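PDB 2BK9: Cg9734-pa, which binds heme b in a six-coordinate state as an insect globin and probably carries oxygen, perhaps with peroxidase activity. Local coordinates for residues 33-36 / 37-40. The protein carries 1 engineered substitution. Numbering follows the deposited sequence. Where two conformers were deposited one is given.
Sequences NRFP and SNLE. With HEM (protoporphyrin IX containing Fe), chain B.
N38 turns CG beside its own backbone N and anti to its carbonyl carbon (chi1 -66°), and a chi2 of -71° then brings ND2 back to the carbonyl oxygen of F35. That oxygen takes two bonds from the same residue, both from one face of its plane: ND2 at 2.9 Å from F35 O, and the straighter backbone N-H, with N38 N 3.2 Å from F35 O and an angle of 160° at the hydrogen. ND2 also sits 3.3 Å from F35 CB, and its second donor bond goes to Q108. F35 has already left helical geometry just past helix 20-34, the B helix of the globin fold, and P36 starts the 3-10 turn of the C region. Inside that turn L39 N bonds to P36 O at 3.0 Å, while a water donates to both P36 O and E40 OE2. N38 itself is buried and lines the heme pocket: OD1, hydrogen-bonded to S105, lies 3.8 Å from HEM CBC, a vinyl carbon. Cutting N38 back to an alanine is likely to cost F35 O its side-chain donor, leave S105 and Q108 without their amide partner, and open a gap beside the vinyl group.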
loop_
_atom_site.group_PDB
_atom_site.type_symbol
_atom_site.label_atom_id
_atom_site.label_comp_id
_atom_site.label_asym_id
_atom_site.label_seq_id
_atom_site.Cartn_x
_atom_site.Cartn_y
_atom_site.Cartn_z
ATOM N N ASN A 33 -10.543 3.406 10.082
ATOM C CA ASN A 33 -11.554 2.815 10.955
ATOM C C ASN A 33 -10.938 1.967 12.030
ATOM O O ASN A 33 -11.300 2.059 13.207
ATOM C CB ASN A 33 -12.501 1.980 10.069
ATOM C CG ASN A 33 -13.709 1.519 10.768
ATOM O OD1 ASN A 33 -14.211 2.178 11.670
ATOM N ND2 ASN A 33 -14.197 0.364 10.352
ATOM N N ARG A 34 -10.000 1.099 11.636
ATOM C CA ARG A 34 -9.315 0.213 12.608
ATOM C C ARG A 34 -8.293 0.971 13.449
ATOM O O ARG A 34 -8.120 0.651 14.603
ATOM C CB ARG A 34 -8.616 -0.921 11.859
ATOM C CG ARG A 34 -9.524 -1.925 11.213
ATOM C CD ARG A 34 -8.718 -3.126 10.741
ATOM N NE ARG A 34 -9.475 -4.103 10.016
ATOM C CZ ARG A 34 -10.375 -4.921 10.563
ATOM N NH1 ARG A 34 -10.525 -5.017 11.861
ATOM N NH2 ARG A 34 -11.066 -5.736 9.758
ATOM N N PHE A 35 -7.618 1.934 12.839
ATOM C CA PHE A 35 -6.452 2.574 13.433
ATOM C C PHE A 35 -6.597 4.100 13.330
ATOM O O PHE A 35 -5.878 4.754 12.581
ATOM C CB PHE A 35 -5.190 2.055 12.774
ATOM C CG PHE A 35 -5.119 0.559 12.695
ATOM C CD1 PHE A 35 -4.991 -0.214 13.828
ATOM C CD2 PHE A 35 -5.211 -0.089 11.471
ATOM C CE1 PHE A 35 -4.943 -1.582 13.741
ATOM C CE2 PHE A 35 -5.143 -1.480 11.386
ATOM C CZ PHE A 35 -5.009 -2.201 12.522
ATOM N N PRO A 36 -7.565 4.657 14.054
ATOM C CA PRO A 36 -7.890 6.077 13.909
ATOM C C PRO A 36 -6.802 7.067 14.257
ATOM O O PRO A 36 -6.865 8.192 13.792
ATOM C CB PRO A 36 -9.082 6.266 14.832
ATOM C CG PRO A 36 -9.028 5.141 15.781
ATOM C CD PRO A 36 -8.514 3.984 14.953
ATOM N N SER A 37 -5.811 6.667 15.025
ATOM C CA SER A 37 -4.752 7.602 15.349
ATOM C C SER A 37 -4.093 8.142 14.082
ATOM O O SER A 37 -3.659 9.287 14.068
ATOM C CB SER A 37 -3.723 6.925 16.227
ATOM O OG SER A 37 -2.991 5.965 15.518
ATOM N N ASN A 38 -4.064 7.343 13.012
ATOM C CA ASN A 38 -3.422 7.735 11.783
ATOM C C ASN A 38 -4.114 8.932 11.102
ATOM O O ASN A 38 -3.472 9.650 10.368
ATOM C CB ASN A 38 -3.371 6.563 10.821
ATOM C CG ASN A 38 -2.474 5.462 11.328
ATOM O OD1 ASN A 38 -1.255 5.618 11.353
ATOM N ND2 ASN A 38 -3.079 4.356 11.780
ATOM N N LEU A 39 -5.411 9.132 11.362
ATOM C CA LEU A 39 -6.091 10.290 10.822
ATOM C C LEU A 39 -5.413 11.577 11.161
ATOM O O LEU A 39 -5.440 12.523 10.372
ATOM C CB LEU A 39 -7.489 10.410 11.438
ATOM C CG LEU A 39 -8.505 9.454 10.813
ATOM C CD1 LEU A 39 -9.767 9.347 11.710
ATOM C CD2 LEU A 39 -8.922 9.891 9.393
ATOM N N GLU A 40 -4.839 11.654 12.365
ATOM C CA GLU A 40 -4.297 12.884 12.863
ATOM C C GLU A 40 -3.122 13.372 12.044
ATOM O O GLU A 40 -2.763 14.558 12.140
ATOM C CB GLU A 40 -3.883 12.712 14.317
ATOM C CG GLU A 40 -5.018 12.351 15.272
ATOM C CD GLU A 40 -6.306 13.146 15.236
ATOM O OE1 GLU A 40 -6.302 14.384 15.239
ATOM O OE2 GLU A 40 -7.394 12.551 15.265
HETATM C CHA HEM B . 1.833 11.473 1.633
HETATM C CHB HEM B . 2.232 7.252 -0.636
HETATM C CHC HEM B . 1.404 5.063 3.514
HETATM C CHD HEM B . 0.558 9.233 5.669
HETATM C C1A HEM B . 2.079 10.511 0.689
HETATM C C2A HEM B . 2.605 10.764 -0.653
HETATM C C3A HEM B . 2.744 9.586 -1.303
HETATM C C4A HEM B . 2.267 8.591 -0.386
HETATM C CMA HEM B . 3.253 9.253 -2.719
HETATM C CAA HEM B . 2.946 12.163 -1.178
HETATM C CBA HEM B . 4.276 12.648 -0.603
HETATM C CGA HEM B . 4.455 14.069 -1.070
HETATM O O1A HEM B . 3.838 15.001 -0.472
HETATM O O2A HEM B . 5.218 14.277 -2.028
HETATM C C1B HEM B . 1.983 6.265 0.288
HETATM C C2B HEM B . 2.135 4.861 0.026
HETATM C C3B HEM B . 1.903 4.246 1.201
HETATM C C4B HEM B . 1.668 5.244 2.200
HETATM C CMB HEM B . 2.468 4.274 -1.317
HETATM C CAB HEM B . 1.999 2.803 1.518
HETATM C CBB HEM B . 1.716 1.812 0.694
HETATM C C1C HEM B . 1.110 5.979 4.475
HETATM C C2C HEM B . 0.823 5.716 5.881
HETATM C C3C HEM B . 0.523 6.871 6.474
HETATM C C4C HEM B . 0.655 7.897 5.471
HETATM C CMC HEM B . 0.889 4.329 6.517
HETATM C CAC HEM B . 0.141 7.023 7.922
HETATM C CBC HEM B . -0.627 7.949 8.455
HETATM C C1D HEM B . 0.804 10.219 4.773
HETATM C C2D HEM B . 0.791 11.591 5.059
HETATM C C3D HEM B . 1.155 12.271 3.864
HETATM C C4D HEM B . 1.400 11.226 2.906
HETATM C CMD HEM B . 0.398 12.228 6.380
HETATM C CAD HEM B . 1.274 13.763 3.700
HETATM C CBD HEM B . -0.050 14.401 3.421
HETATM C CGD HEM B . 0.017 15.889 3.277
HETATM O O1D HEM B . -1.051 16.540 3.200
HETATM O O2D HEM B . 1.146 16.444 3.231
HETATM N NA HEM B . 1.914 9.174 0.835
HETATM N NB HEM B . 1.691 6.493 1.638
HETATM N NC HEM B . 1.004 7.328 4.253
HETATM N ND HEM B . 1.189 10.010 3.466
HETATM FE FE HEM B . 1.423 8.272 2.530
HETATM O O HOH W 1 -8.150 10.225 15.114
#